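Local structure of Alpha/beta hydrolase fold protein (Ochrobactrum, 4G9E) at residues A[132-135]-A[136-140]; A[141-144]-A[145-148]; A[184-187]-A[188-192]. The protein is an N-acyl homoserine lactonase of the alpha/beta-hydrolase fold, probably hydrolysing the lactone ester bond of acyl-homoserine signals to give the open-chain acyl homoserine. One frame throughout, in Å; residues are numbered along the deposited sequence.

Contact 1 of 3, residues A[132-135]-A[136-140]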
ATOM      1  N   GLU A 132      -3.992  19.429   4.866  1.00 13.15           N
ATOM      2  CA  GLU A 132      -3.600  20.689   4.237  1.00 14.35           C
ATOM      3  C   GLU A 132      -2.278  20.601   3.461  1.00 14.62           C
ATOM      4  O   GLU A 132      -1.885  21.550   2.783  1.00 16.44           O
ATOM      5  CB  GLU A 132      -3.547  21.831   5.256  1.00 16.72           C
ATOM      6  CG  GLU A 132      -2.400  21.782   6.246  1.00 19.48           C
ATOM      7  CD  GLU A 132      -2.645  20.863   7.436  1.00 21.48           C
ATOM      8  OE1 GLU A 132      -3.716  20.213   7.515  1.00 20.27           O
ATOM      9  OE2 GLU A 132      -1.743  20.801   8.302  1.00 24.06           O
ATOM     10  N   GLU A 133      -1.610  19.453   3.548  1.00 12.90           N
ATOM     11  CA  GLU A 133      -0.295  19.260   2.947  1.00 12.80           C
ATOM     12  C   GLU A 133      -0.339  18.430   1.678  1.00 11.93           C
ATOM     13  O   GLU A 133       0.702  18.096   1.126  1.00 11.74           O
ATOM     14  CB  GLU A 133       0.642  18.581   3.947  1.00 12.38           C
ATOM     15  CG  GLU A 133       0.938  19.426   5.160  1.00 13.73           C
ATOM     16  CD  GLU A 133       1.687  18.675   6.239  1.00 14.98           C
ATOM     17  OE1 GLU A 133       1.641  17.424   6.270  1.00 13.37           O
ATOM     18  OE2 GLU A 133       2.317  19.350   7.079  1.00 18.73           O
ATOM     19  N   VAL A 134      -1.530  18.084   1.211  1.00 12.28           N
ATOM     20  CA  VAL A 134      -1.639  17.219   0.040  1.00 13.54           C
ATOM     21  C   VAL A 134      -0.908  17.805  -1.175  1.00 13.34           C
ATOM     22  O   VAL A 134      -0.186  17.093  -1.880  1.00 13.70           O
ATOM     23  CB  VAL A 134      -3.114  16.887  -0.281  1.00 14.57           C
ATOM     24  CG1 VAL A 134      -3.222  16.134  -1.593  1.00 16.25           C
ATOM     25  CG2 VAL A 134      -3.729  16.071   0.859  1.00 15.70           C
ATOM     26  N   GLY A 135      -1.060  19.107  -1.394  1.00 13.34           N
ATOM     27  CA  GLY A 135      -0.382  19.769  -2.491  1.00 13.90           C
ATOM     28  C   GLY A 135       1.132  19.761  -2.365  1.00 13.35           C
ATOM     29  O   GLY A 135       1.842  19.760  -3.367  1.00 13.86           O
ATOM     30  N   GLN A 136       1.629  19.777  -1.134  1.00 12.75           N
ATOM     31  CA  GLN A 136       3.068  19.731  -0.882  1.00 12.98           C
ATOM     32  C   GLN A 136       3.670  18.341  -1.064  1.00 12.52           C
ATOM     33  O   GLN A 136       4.784  18.199  -1.553  1.00 13.86           O
ATOM     34  CB  GLN A 136       3.380  20.233   0.525  1.00 14.85           C
ATOM     35  CG  GLN A 136       3.046  21.691   0.739  1.00 18.14           C
ATOM     36  CD  GLN A 136       2.998  22.057   2.204  1.00 23.04           C
ATOM     37  OE1 GLN A 136       3.966  21.860   2.935  1.00 25.64           O
ATOM     38  NE2 GLN A 136       1.862  22.588   2.645  1.00 24.97           N
ATOM     39  N   GLY A 137       2.936  17.311  -0.668  1.00 11.66           N
ATOM     40  CA  GLY A 137       3.485  15.968  -0.673  1.00 12.49           C
ATOM     41  C   GLY A 137       3.423  15.274  -2.017  1.00 11.52           C
ATOM     42  O   GLY A 137       4.195  14.350  -2.280  1.00 12.40           O
ATOM     43  N   PHE A 138       2.490  15.712  -2.857  1.00 11.38           N
ATOM     44  CA  PHE A 138       2.271  15.125  -4.167  1.00 11.62           C
ATOM     45  C   PHE A 138       2.630  16.109  -5.266  1.00 12.85           C
ATOM     46  O   PHE A 138       2.487  17.319  -5.103  1.00 14.51           O
ATOM     47  CB  PHE A 138       0.811  14.700  -4.344  1.00 11.56           C
ATOM     48  CG  PHE A 138       0.393  13.560  -3.453  1.00 11.27           C
ATOM     49  CD1 PHE A 138       0.642  12.248  -3.822  1.00 11.84           C
ATOM     50  CD2 PHE A 138      -0.257  13.801  -2.249  1.00 11.03           C
ATOM     51  CE1 PHE A 138       0.252  11.196  -3.004  1.00 11.37           C
ATOM     52  CE2 PHE A 138      -0.639  12.746  -1.424  1.00 11.25           C
ATOM     53  CZ  PHE A 138      -0.389  11.448  -1.808  1.00 11.28           C
ATOM     54  N   LYS A 139       3.077  15.567  -6.391  1.00 13.66           N
ATOM     55  CA  LYS A 139       3.341  16.352  -7.581  1.00 14.27           C
ATOM     56  C   LYS A 139       2.042  16.538  -8.349  1.00 14.21           C
ATOM     57  O   LYS A 139       1.367  15.573  -8.686  1.00 15.26           O
ATOM     58  CB  LYS A 139       4.362  15.627  -8.462  1.00 14.40           C
ATOM     59  CG  LYS A 139       5.754  15.515  -7.860  1.00 14.85           C
ATOM     60  CD  LYS A 139       6.676  14.724  -8.771  1.00 15.54           C
ATOM     61  CE  LYS A 139       8.083  14.598  -8.197  1.00 16.66           C
ATOM     62  NZ  LYS A 139       8.794  15.906  -8.090  1.00 16.53           N
ATOM     63  N   SER A 140       1.694  17.791  -8.614  0.84 14.46           N
ATOM     64  CA  SER A 140       0.544  18.104  -9.444  0.84 14.81           C
ATOM     65  C   SER A 140       0.762  17.576 -10.857  0.84 15.44           C
ATOM     66  O   SER A 140       1.847  17.717 -11.411  0.84 16.62           O
ATOM     67  CB  SER A 140       0.347  19.615  -9.490  0.84 15.65           C
ATOM     68  OG  SER A 140      -0.648  19.979 -10.428  0.84 17.29           O
TER
HETATM   69  O   HOH W   1      -0.347  21.646   0.389  0.76 18.33           O

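Contact 2 of 3, residues A[141-144]-A[145-148]. With C4L (N-butanoyl-L-homoserine), chain C.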
ATOM      1  N   GLY A 141      -0.268  16.969 -11.440  1.00 15.68           N
ATOM      2  CA  GLY A 141      -0.178  16.478 -12.801  1.00 17.36           C
ATOM      3  C   GLY A 141      -1.449  15.775 -13.225  1.00 17.14           C
ATOM      4  O   GLY A 141      -2.341  15.551 -12.407  1.00 17.38           O
ATOM      5  N   PRO A 142      -1.532  15.403 -14.510  1.00 18.09           N
ATOM      6  CA  PRO A 142      -2.749  14.829 -15.094  1.00 17.76           C
ATOM      7  C   PRO A 142      -3.092  13.442 -14.561  1.00 18.52           C
ATOM      8  O   PRO A 142      -4.268  13.098 -14.471  1.00 20.35           O
ATOM      9  CB  PRO A 142      -2.422  14.767 -16.591  1.00 19.75           C
ATOM     10  CG  PRO A 142      -0.945  14.732 -16.656  1.00 21.00           C
ATOM     11  CD  PRO A 142      -0.470  15.579 -15.514  1.00 19.44           C
ATOM     12  N   ASP A 143      -2.089  12.648 -14.217  1.00 16.81           N
ATOM     13  CA  ASP A 143      -2.375  11.329 -13.684  1.00 15.67           C
ATOM     14  C   ASP A 143      -2.708  11.403 -12.198  1.00 15.58           C
ATOM     15  O   ASP A 143      -3.575  10.677 -11.710  1.00 16.21           O
ATOM     16  CB  ASP A 143      -1.214  10.383 -13.965  1.00 17.05           C
ATOM     17  CG  ASP A 143      -1.091  10.057 -15.437  1.00 18.38           C
ATOM     18  OD1 ASP A 143      -2.110   9.644 -16.023  1.00 20.00           O
ATOM     19  OD2 ASP A 143       0.007  10.228 -16.010  1.00 20.52           O
ATOM     20  N   MET A 144      -2.025  12.294 -11.487  1.00 16.39           N
ATOM     21  CA  MET A 144      -2.339  12.555 -10.090  1.00 16.43           C
ATOM     22  C   MET A 144      -3.796  12.988  -9.959  1.00 17.76           C
ATOM     23  O   MET A 144      -4.483  12.628  -9.001  1.00 18.45           O
ATOM     24  CB  MET A 144      -1.409  13.636  -9.533  1.00 17.47           C
ATOM     25  CG  MET A 144      -1.637  13.957  -8.071  1.00 17.50           C
ATOM     26  SD  MET A 144      -1.221  12.583  -6.985  1.00 18.23           S
ATOM     27  CE  MET A 144      -2.325  12.911  -5.620  1.00 20.16           C
ATOM     28  N   ALA A 145      -4.264  13.757 -10.937  1.00 18.48           N
ATOM     29  CA  ALA A 145      -5.633  14.251 -10.946  1.00 18.95           C
ATOM     30  C   ALA A 145      -6.652  13.118 -11.058  1.00 18.81           C
ATOM     31  O   ALA A 145      -7.784  13.244 -10.600  1.00 22.67           O
ATOM     32  CB  ALA A 145      -5.822  15.252 -12.078  1.00 20.45           C
ATOM     33  N   LEU A 146      -6.247  12.012 -11.673  1.00 15.82           N
ATOM     34  CA  LEU A 146      -7.135  10.869 -11.871  1.00 14.40           C
ATOM     35  C   LEU A 146      -7.391  10.066 -10.592  1.00 14.38           C
ATOM     36  O   LEU A 146      -8.350   9.301 -10.527  1.00 14.39           O
ATOM     37  CB  LEU A 146      -6.577   9.933 -12.947  1.00 14.72           C
ATOM     38  CG  LEU A 146      -6.575  10.478 -14.375  1.00 16.33           C
ATOM     39  CD1 LEU A 146      -5.912   9.480 -15.311  1.00 16.80           C
ATOM     40  CD2 LEU A 146      -7.990  10.791 -14.836  1.00 17.58           C
ATOM     41  N   ALA A 147      -6.525  10.224  -9.593  1.00 14.52           N
ATOM     42  CA  ALA A 147      -6.636   9.457  -8.349  1.00 14.34           C
ATOM     43  C   ALA A 147      -8.019   9.561  -7.699  1.00 13.20           C
ATOM     44  O   ALA A 147      -8.492   8.612  -7.073  1.00 12.82           O
ATOM     45  CB  ALA A 147      -5.551   9.872  -7.361  1.00 15.60           C
ATOM     46  N   GLY A 148      -8.658  10.716  -7.853  1.00 13.61           N
ATOM     47  CA  GLY A 148      -9.966  10.957  -7.265  1.00 13.97           C
ATOM     48  C   GLY A 148     -11.092  11.091  -8.267  1.00 14.15           C
ATOM     49  O   GLY A 148     -12.172  11.569  -7.927  1.00 15.09           O
TER
HETATM   50  O1  C4L C 301      -0.950   4.790  -6.570  0.72  9.92           O
HETATM   51  C4  C4L C 301      -1.734   5.241  -5.700  0.85  9.36           C
HETATM   52  O2  C4L C 301      -2.265   4.530  -4.818  0.85  8.67           O
HETATM   53  C3  C4L C 301      -2.086   6.710  -5.717  0.91 10.65           C
HETATM   54  C2  C4L C 301      -0.982   7.543  -6.381  0.84 11.51           C
HETATM   55  C1  C4L C 301      -1.485   8.900  -6.846  0.63 12.25           C
HETATM   56  O3  C4L C 301      -2.342   8.744  -7.989  0.69 12.69           O
HETATM   57  N1  C4L C 301      -2.306   7.247  -4.370  0.94 10.48           N
HETATM   58  C5  C4L C 301      -3.525   7.525  -3.898  0.91  9.72           C
HETATM   59  O4  C4L C 301      -4.551   7.374  -4.549  0.84  9.91           O
HETATM   60  C6  C4L C 301      -3.601   8.072  -2.491  1.00 10.69           C
HETATM   61  C7  C4L C 301      -4.508   9.298  -2.474  0.65 12.02           C
HETATM   62  C8  C4L C 301      -3.945  10.452  -3.294  0.71 12.15           C

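Contact 3 of 3, residues A[184-187]-A[188-192]. With C4L (N-butanoyl-L-homoserine), chain C.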
ATOM      1  N   ALA A 184     -14.976   4.374  -5.524  1.00 10.72           N
ATOM      2  CA  ALA A 184     -13.926   4.256  -4.526  1.00 10.35           C
ATOM      3  C   ALA A 184     -12.870   5.342  -4.707  1.00  9.97           C
ATOM      4  O   ALA A 184     -12.349   5.868  -3.728  1.00 10.28           O
ATOM      5  CB  ALA A 184     -13.296   2.867  -4.563  1.00 10.99           C
ATOM      6  N   ARG A 185     -12.541   5.673  -5.953  1.00 10.85           N
ATOM      7  CA  ARG A 185     -11.603   6.759  -6.201  1.00 11.65           C
ATOM      8  C   ARG A 185     -12.157   8.083  -5.693  1.00 11.63           C
ATOM      9  O   ARG A 185     -11.497   8.802  -4.943  1.00 12.15           O
ATOM     10  CB  ARG A 185     -11.287   6.870  -7.691  1.00 12.04           C
ATOM     11  CG  ARG A 185     -10.369   5.765  -8.196  1.00 12.06           C
ATOM     12  CD  ARG A 185      -9.952   6.003  -9.638  1.00 12.95           C
ATOM     13  NE  ARG A 185     -11.053   5.821 -10.580  1.00 13.37           N
ATOM     14  CZ  ARG A 185     -11.271   4.714 -11.286  1.00 13.55           C
ATOM     15  NH1 ARG A 185     -10.467   3.666 -11.160  1.00 13.50           N
ATOM     16  NH2 ARG A 185     -12.295   4.656 -12.130  1.00 14.27           N
ATOM     17  N   ARG A 186     -13.382   8.396  -6.096  1.00 12.01           N
ATOM     18  CA  ARG A 186     -13.972   9.682  -5.764  1.00 12.40           C
ATOM     19  C   ARG A 186     -14.114   9.865  -4.258  1.00 10.98           C
ATOM     20  O   ARG A 186     -13.703  10.887  -3.705  1.00 12.12           O
ATOM     21  CB  ARG A 186     -15.330   9.842  -6.441  1.00 13.57           C
ATOM     22  CG  ARG A 186     -16.050  11.111  -6.021  1.00 15.36           C
ATOM     23  CD  ARG A 186     -17.329  11.345  -6.805  1.00 16.73           C
ATOM     24  NE  ARG A 186     -18.164  10.151  -6.898  1.00 17.98           N
ATOM     25  CZ  ARG A 186     -19.035   9.759  -5.973  1.00 19.14           C
ATOM     26  NH1 ARG A 186     -19.193  10.451  -4.850  1.00 19.94           N
ATOM     27  NH2 ARG A 186     -19.751   8.661  -6.174  1.00 19.92           N
ATOM     28  N   ILE A 187     -14.700   8.872  -3.599  1.00 10.63           N
ATOM     29  CA  ILE A 187     -15.002   8.997  -2.181  1.00  9.78           C
ATOM     30  C   ILE A 187     -13.721   9.011  -1.348  1.00  9.74           C
ATOM     31  O   ILE A 187     -13.560   9.845  -0.460  1.00  9.98           O
ATOM     32  CB  ILE A 187     -15.970   7.897  -1.715  1.00 10.48           C
ATOM     33  CG1 ILE A 187     -17.311   8.029  -2.450  1.00 11.17           C
ATOM     34  CG2 ILE A 187     -16.201   7.994  -0.221  1.00 10.88           C
ATOM     35  CD1 ILE A 187     -18.198   6.821  -2.305  1.00 12.60           C
ATOM     36  N   MET A 188     -12.790   8.113  -1.645  1.00  9.00           N
ATOM     37  CA  MET A 188     -11.552   8.078  -0.890  1.00  9.17           C
ATOM     38  C   MET A 188     -10.815   9.404  -0.985  1.00  9.19           C
ATOM     39  O   MET A 188     -10.330   9.921   0.018  1.00  9.10           O
ATOM     40  CB  MET A 188     -10.664   6.923  -1.361  1.00  9.72           C
ATOM     41  CG  MET A 188      -9.279   6.871  -0.716  1.00  9.65           C
ATOM     42  SD  MET A 188      -8.053   7.968  -1.462  1.00 10.02           S
ATOM     43  CE  MET A 188      -7.972   7.341  -3.137  1.00 11.35           C
ATOM     44  N   PHE A 189     -10.727   9.967  -2.188  1.00  9.57           N
ATOM     45  CA  PHE A 189      -9.918  11.164  -2.354  1.00 10.76           C
ATOM     46  C   PHE A 189     -10.543  12.370  -1.667  1.00 10.31           C
ATOM     47  O   PHE A 189      -9.851  13.190  -1.057  1.00 11.13           O
ATOM     48  CB  PHE A 189      -9.680  11.453  -3.833  1.00 12.67           C
ATOM     49  CG  PHE A 189      -8.691  12.554  -4.075  1.00 15.48           C
ATOM     50  CD1 PHE A 189      -7.329  12.317  -3.991  1.00 18.46           C
ATOM     51  CD2 PHE A 189      -9.128  13.831  -4.364  1.00 17.76           C
ATOM     52  CE1 PHE A 189      -6.421  13.338  -4.206  1.00 20.54           C
ATOM     53  CE2 PHE A 189      -8.226  14.856  -4.582  1.00 19.28           C
ATOM     54  CZ  PHE A 189      -6.875  14.610  -4.500  1.00 20.88           C
ATOM     55  N   GLU A 190     -11.861  12.473  -1.762  1.00 10.94           N
ATOM     56  CA  GLU A 190     -12.579  13.536  -1.067  1.00 11.81           C
ATOM     57  C   GLU A 190     -12.383  13.447   0.443  1.00 10.30           C
ATOM     58  O   GLU A 190     -12.128  14.453   1.107  1.00 11.60           O
ATOM     59  CB  GLU A 190     -14.067  13.489  -1.407  1.00 13.45           C
ATOM     60  CG  GLU A 190     -14.395  14.017  -2.792  1.00 17.63           C
ATOM     61  CD  GLU A 190     -15.868  13.925  -3.129  1.00 21.90           C
ATOM     62  OE1 GLU A 190     -16.615  13.261  -2.381  1.00 24.67           O
ATOM     63  OE2 GLU A 190     -16.276  14.519  -4.150  1.00 24.39           O
ATOM     64  N   LYS A 191     -12.487  12.238   0.984  1.00  9.54           N
ATOM     65  CA  LYS A 191     -12.352  12.052   2.425  1.00  9.11           C
ATOM     66  C   LYS A 191     -10.917  12.303   2.909  1.00  9.36           C
ATOM     67  O   LYS A 191     -10.705  12.819   4.004  1.00 10.09           O
ATOM     68  CB  LYS A 191     -12.871  10.671   2.829  1.00  8.77           C
ATOM     69  CG  LYS A 191     -14.381  10.560   2.681  1.00  9.55           C
ATOM     70  CD  LYS A 191     -14.916   9.251   3.200  1.00 11.05           C
ATOM     71  CE  LYS A 191     -16.431   9.270   3.240  1.00 13.27           C
ATOM     72  NZ  LYS A 191     -16.957   7.999   3.791  1.00 15.77           N
ATOM     73  N   PHE A 192      -9.944  11.959   2.073  1.00  9.66           N
ATOM     74  CA  PHE A 192      -8.530  12.212   2.348  1.00 10.37           C
ATOM     75  C   PHE A 192      -8.293  13.713   2.477  1.00  9.63           C
ATOM     76  O   PHE A 192      -7.721  14.182   3.462  1.00 11.07           O
ATOM     77  CB  PHE A 192      -7.708  11.595   1.207  1.00 10.76           C
ATOM     78  CG  PHE A 192      -6.213  11.823   1.276  1.00 10.44           C
ATOM     79  CD1 PHE A 192      -5.505  11.727   2.463  1.00 11.10           C
ATOM     80  CD2 PHE A 192      -5.509  12.054   0.108  1.00 11.13           C
ATOM     81  CE1 PHE A 192      -4.108  11.883   2.474  1.00 11.86           C
ATOM     82  CE2 PHE A 192      -4.136  12.215   0.115  1.00 11.13           C
ATOM     83  CZ  PHE A 192      -3.435  12.127   1.292  1.00 11.55           C
TER
HETATM   84  O1  C4L C 301      -0.950   4.790  -6.570  0.72  9.92           O
HETATM   85  C4  C4L C 301      -1.734   5.241  -5.700  0.85  9.36           C
HETATM   86  O2  C4L C 301      -2.265   4.530  -4.818  0.85  8.67           O
HETATM   87  C3  C4L C 301      -2.086   6.710  -5.717  0.91 10.65           C
HETATM   88  C2  C4L C 301      -0.982   7.543  -6.381  0.84 11.51           C
HETATM   89  C1  C4L C 301      -1.485   8.900  -6.846  0.63 12.25           C
HETATM   90  O3  C4L C 301      -2.342   8.744  -7.989  0.69 12.69           O
HETATM   91  N1  C4L C 301      -2.306   7.247  -4.370  0.94 10.48           N
HETATM   92  C5  C4L C 301      -3.525   7.525  -3.898  0.91  9.72           C
HETATM   93  O4  C4L C 301      -4.551   7.374  -4.549  0.84  9.91           O
HETATM   94  C6  C4L C 301      -3.601   8.072  -2.491  1.00 10.69           C
HETATM   95  C7  C4L C 301      -4.508   9.298  -2.474  0.65 12.02           C
HETATM   96  C8  C4L C 301      -3.945  10.452  -3.294  0.71 12.15           C
HETATM   97  O   HOH W   2     -18.656  13.346  -4.206  0.90 36.02           O

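Contact 1 of 3, residues A[132-135]-A[136-140]
Val134 and Phe138, four residues apart on one short helix and its exit, make the apolar part of this contact. CG1 of Val134, turned opposite the backbone N (chi1 173°), comes to 3.8 Å from CD2 of Phe138, so that one methyl meets one ortho carbon of the ring. The carbonyl of Val134 also approaches that ring at its edge, in plane, its O 3.3 Å from Phe138 CD2.

Backbone hydrogen bonds close the turn. Glu133 O, at the N-cap residue, takes Gly137 N at 3.0 Å, and Gln136 N adds a weak bond to the same oxygen. Val134 O receives Phe138 N at 3.2 Å, with a second, weak bond from Gly137 N. Each of the two oxygens is thus shared by an i+4 amide and a weaker i+3 amide, and these bonds close helix 134-137.

The solvent side is polar. A water donates to Glu132 O at 2.8 Å and accepts from Gln136 NE2 at 3.3 Å, with a weak bond from Gln136 N besides; the extended Gln136 chain runs back toward Glu132 to reach it. Gln136 NE2 also passes 4.1 Å from Glu133 CG. The acidic ends are engaged beyond the helix: Glu132 and Glu133 both form salt bridges with Arg201, and Glu133 OE1 accepts the backbone N of Ala130.

Phe138 leaves helical geometry just after the last turn, and its ring is packed against Phe192 of helix 182-194 and touches the bound N-butanoyl-L-homoserine. The arrangement is a one-turn helix, with Glu133 at its N-cap position, that delivers an aromatic wall residue to the ligand pocket of an alpha/beta-hydrolase.

Contact 2 of 3, residues A[141-144]-A[145-148]
Met144 carries CG opposite the backbone N (chi1 -179°) and then bends at chi2 (66°), which brings the thioether to the bound N-butanoyl-L-homoserine while its CB stays beside Ala145 N. SD lies 3.7 Å from ligand C1, the carbon bearing the hydroxyl, and CE is 3.8 Å from C8, the end of the butanoyl chain. Ala147, one turn on, sets its CB 3.5 Å from ligand O3 and 3.4 Å from Met144 O. On another flank, Asp143 and Leu146 run side by side, Asp143 OD1 at 3.9 Å from Leu146 CD1, with that carboxylate oxygen hydrogen-bonded to Ser159 OG.

Three backbone bonds hold these turns. Ala145 N reaches Gly141 O at 3.0 Å, an i+4 link, whereas Leu146 N to Asp143 O and Ala147 N to Met144 O are i+3 bonds, so the turns are not a regular alpha-helix. Replacing Met144 by an alanine would probably open a gap beside both the hydroxyethyl arm and the butanoyl end of the ligand, leaving each with less to hold it in place. Irregular helical turns between helices 134-137 and 154-165 here form one wall of the hydrolase ligand pocket.

Contact 3 of 3, residues A[184-187]-A[188-192]
Met188 and Phe189, tied by their backbone amides to Ala184 and Arg185 one turn earlier, reach the bound N-butanoyl-L-homoserine from helix 182-194. Met188 CE lies 3.7 Å from ligand O4, the amide oxygen, its chain bent at chi2 (-82°) and chi3 (-61°). Phe189 meets C8, the last carbon of the butanoyl chain, in plane at the ring edge, with CE1 3.9 Å away; farther along the helix, Phe192 CE2 is 3.8 Å from the same carbon.

Behind this shell stands a regular ladder of i+4 hydrogen bonds: Met188 N to Ala184 O, Phe189 N to Arg185 O, Glu190 N to Arg186 O and Lys191 N to Ile187 O. The Met188 CB also presses on Ala184 O at 3.1 Å.

Ile187 and Lys191 lie alongside, CG2 of the isoleucine 3.7 Å from CE of the lysine. Arg186 and Glu190 also lie alongside each other, CG of the arginine 3.9 Å from OE2 of the glutamate, with their flat ends turned 71° apart. Arg186 NH1 and Glu190 OE1 are 4.5 Å apart, too far for a salt bridge; a water joins the pair, accepting from Arg186 NH1 and donating to Glu190 OE2 at 2.7 Å. Arg186 NE pairs with Glu150. Buried Arg185 is fixed separately, by Gln149 O, Glu150 O and Ser34 OG, with a cation-pi contact to Phe152.

The chemistry divides accordingly: carbon and sulphur line one side of the butanoyl tail, with Met188 CE at the amide oxygen, consistent with a hydrophobic acyl pocket, whereas the two arginines are held by loop residues and the bridging water.

In the fold
Contacts 1, 2 and 3 follow one another along the chain: helix 134-137 and its exit, the irregular turns of 141-148, then helix 182-194. All fall between strands 120-124 and 211-216, neighbours in the central sheet of the alpha/beta-hydrolase fold. Centres lie about 12 Å apart for contacts 1 and 2 and for contacts 2 and 3, and about 15 Å for contacts 1 and 3. Phe138 packs on Met144, Val134 on Phe192, and 145-148 leans on Arg185, Arg186 and Phe189. The three line different parts of one ligand pocket, whose N-butanoyl-L-homoserine is also hydrogen-bonded to Asn33, Leu103, Tyr160 and His248, the last part of a probable Ser-His-Glu triad.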